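Local coordinates for protein nuclear receptor corepressor 2 (Homo sapiens, PDB 4A69) that acts as a transcriptional corepressor for nuclear receptors and binds inositol tetrakisphosphate together with a partner protein chain, probably a histone deacetylase, at residues K63-I68 and C80-Y84. Sequence-based numbering, arbitrary orientation.
Sequences KNFGLI and CVLYY. With I0P (D-myo inositol 1,4,5,6 tetrakisphosphate), chain Q.
Phe65 drives the edge of its ring into a face of Tyr84, an edge-to-face pair with centroids 5.3 Å apart and planes at 63°. Its CZ stands over Tyr84 CG at 3.7 Å, toward the rim of the tyrosine ring, while CE1 reaches back to Tyr84 CB. One face of Phe65 carries Lys63 CA, offset toward the rim; Val81 CG2 lies over the opposite face, 4.1 Å from Phe65 CD2, so that the ring is sandwiched. Cys80 adds its CB beside Phe65 CD1, and its SG meets Ile68 CG2 at 4.0 Å. Tyr84 points its ring away from its own amide nitrogen (chi1 170°), which turns the ring across the end of Phe65 and carries the hydroxyl to the inositol phosphate. I0P O35 lies at the edge of the tyrosine ring, in its plane, and accepts from Tyr84 OH over 2.6 Å. Lys63 runs fully extended beyond CG, passes its CE 3.3 Å from Tyr84 OH, and with NZ bridges two phosphates, donating to I0P O34 at 2.6 Å and to I0P O45 at 2.9 Å. The ammonium probably offsets part of the phosphates' negative charge. With an alanine in place of Tyr84, O35 would probably lose this donor and a gap would open at the edge of Phe65. Asn64 caps helix 65-70, its OD1 accepting from Leu67 N, where the chain turns from Lys63 into that helix. The contact thus pins helix 65-70 to helix 77-87 inside a Myb-like three-helix, helix-turn-helix-type domain. Helix 48-60 closes the bundle, with Phe54 and Lys57 against Ile68 and Phe58 against Lys63, while the chain of another protein packs on Phe65 and Val81 and shares the inositol phosphate with Tyr85 of helix 77-87 and Lys88 just past its end.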
# COMPACT_ATOMS: atom_id res chain seq x y z
N LYS C 63 -6.97 -21.77 -8.31
CA LYS C 63 -6.15 -20.54 -8.30
C LYS C 63 -4.72 -20.75 -8.82
O LYS C 63 -3.84 -19.92 -8.61
CB LYS C 63 -6.13 -19.91 -6.90
CG LYS C 63 -7.51 -19.61 -6.35
CD LYS C 63 -7.46 -19.07 -4.93
CE LYS C 63 -8.85 -18.70 -4.46
NZ LYS C 63 -8.83 -18.04 -3.13
N ASN C 64 -4.49 -21.86 -9.51
CA ASN C 64 -3.24 -22.05 -10.24
C ASN C 64 -3.40 -21.45 -11.64
O ASN C 64 -3.59 -22.16 -12.63
CB ASN C 64 -2.85 -23.52 -10.29
CG ASN C 64 -1.43 -23.73 -10.76
OD1 ASN C 64 -0.88 -22.93 -11.51
ND2 ASN C 64 -0.83 -24.82 -10.32
N PHE C 65 -3.33 -20.13 -11.69
CA PHE C 65 -3.62 -19.38 -12.90
C PHE C 65 -2.51 -19.55 -13.93
O PHE C 65 -2.76 -19.41 -15.12
CB PHE C 65 -3.87 -17.90 -12.59
CG PHE C 65 -5.06 -17.66 -11.68
CD1 PHE C 65 -6.36 -17.82 -12.15
CD2 PHE C 65 -4.87 -17.26 -10.37
CE1 PHE C 65 -7.45 -17.60 -11.32
CE2 PHE C 65 -5.96 -17.02 -9.53
CZ PHE C 65 -7.25 -17.19 -10.02
N GLY C 66 -1.30 -19.87 -13.47
CA GLY C 66 -0.20 -20.25 -14.36
C GLY C 66 -0.60 -21.47 -15.18
O GLY C 66 -0.52 -21.46 -16.41
N LEU C 67 -1.05 -22.52 -14.49
CA LEU C 67 -1.52 -23.73 -15.16
C LEU C 67 -2.73 -23.47 -16.06
O LEU C 67 -2.76 -23.92 -17.21
CB LEU C 67 -1.82 -24.84 -14.15
CG LEU C 67 -1.95 -26.30 -14.60
CD1 LEU C 67 -0.99 -26.65 -15.73
CD2 LEU C 67 -1.71 -27.21 -13.41
N ILE C 68 -3.71 -22.72 -15.56
CA ILE C 68 -4.91 -22.43 -16.35
C ILE C 68 -4.54 -21.71 -17.65
O ILE C 68 -4.94 -22.15 -18.74
CB ILE C 68 -5.96 -21.64 -15.54
CG1 ILE C 68 -6.52 -22.50 -14.40
CG2 ILE C 68 -7.09 -21.16 -16.44
CD1 ILE C 68 -7.15 -21.71 -13.28
N CYS C 80 -6.44 -14.27 -17.08
CA CYS C 80 -7.07 -15.27 -16.21
C CYS C 80 -7.39 -14.73 -14.82
O CYS C 80 -8.50 -14.94 -14.32
CB CYS C 80 -6.19 -16.52 -16.08
SG CYS C 80 -6.13 -17.49 -17.60
N VAL C 81 -6.42 -14.06 -14.18
CA VAL C 81 -6.66 -13.36 -12.91
C VAL C 81 -7.84 -12.38 -13.07
O VAL C 81 -8.76 -12.39 -12.26
CB VAL C 81 -5.42 -12.60 -12.35
CG1 VAL C 81 -5.76 -11.78 -11.12
CG2 VAL C 81 -4.28 -13.56 -12.02
N LEU C 82 -7.80 -11.53 -14.10
CA LEU C 82 -8.87 -10.56 -14.31
C LEU C 82 -10.25 -11.21 -14.49
O LEU C 82 -11.24 -10.76 -13.91
CB LEU C 82 -8.55 -9.64 -15.48
CG LEU C 82 -9.58 -8.54 -15.77
CD1 LEU C 82 -9.72 -7.53 -14.63
CD2 LEU C 82 -9.28 -7.84 -17.09
N TYR C 83 -10.31 -12.28 -15.29
CA TYR C 83 -11.55 -13.01 -15.52
C TYR C 83 -12.10 -13.58 -14.22
O TYR C 83 -13.29 -13.44 -13.93
CB TYR C 83 -11.33 -14.12 -16.56
CG TYR C 83 -12.54 -15.01 -16.81
CD1 TYR C 83 -13.61 -14.56 -17.60
CD2 TYR C 83 -12.62 -16.28 -16.25
CE1 TYR C 83 -14.72 -15.37 -17.82
CE2 TYR C 83 -13.72 -17.10 -16.47
CZ TYR C 83 -14.77 -16.63 -17.26
OH TYR C 83 -15.86 -17.44 -17.48
N TYR C 84 -11.23 -14.19 -13.42
CA TYR C 84 -11.60 -14.74 -12.12
C TYR C 84 -12.32 -13.72 -11.24
O TYR C 84 -13.38 -14.02 -10.69
CB TYR C 84 -10.36 -15.28 -11.39
CG TYR C 84 -10.57 -15.66 -9.95
CD1 TYR C 84 -11.17 -16.88 -9.62
CD2 TYR C 84 -10.11 -14.85 -8.91
CE1 TYR C 84 -11.35 -17.25 -8.31
CE2 TYR C 84 -10.28 -15.22 -7.57
CZ TYR C 84 -10.91 -16.42 -7.28
OH TYR C 84 -11.09 -16.84 -5.99
O21 I0P Q . -15.44 -12.36 1.57
P1 I0P Q . -15.00 -13.65 0.91
O41 I0P Q . -15.44 -13.85 -0.52
O31 I0P Q . -15.18 -14.89 1.74
O11 I0P Q . -13.40 -13.44 0.80
C1 I0P Q . -12.57 -14.46 0.23
C6 I0P Q . -11.48 -13.86 -0.66
O16 I0P Q . -12.13 -13.14 -1.69
P6 I0P Q . -11.85 -11.58 -1.96
O46 I0P Q . -10.37 -11.53 -2.32
O26 I0P Q . -12.12 -10.87 -0.68
O36 I0P Q . -12.76 -11.23 -3.11
C5 I0P Q . -10.58 -14.95 -1.24
O15 I0P Q . -9.56 -14.38 -2.05
P5 I0P Q . -9.45 -14.46 -3.64
O45 I0P Q . -8.20 -15.29 -3.89
O35 I0P Q . -10.72 -15.10 -4.15
O25 I0P Q . -9.32 -13.01 -4.01
C2 I0P Q . -11.97 -15.26 1.38
O12 I0P Q . -11.28 -14.36 2.27
C3 I0P Q . -11.03 -16.33 0.83
O13 I0P Q . -10.39 -16.96 1.94
C4 I0P Q . -9.95 -15.76 -0.10
O14 I0P Q . -9.19 -16.85 -0.62
P4 I0P Q . -7.86 -17.41 0.05
O24 I0P Q . -7.12 -16.19 0.53
O44 I0P Q . -8.29 -18.28 1.22
O34 I0P Q . -7.25 -18.21 -1.08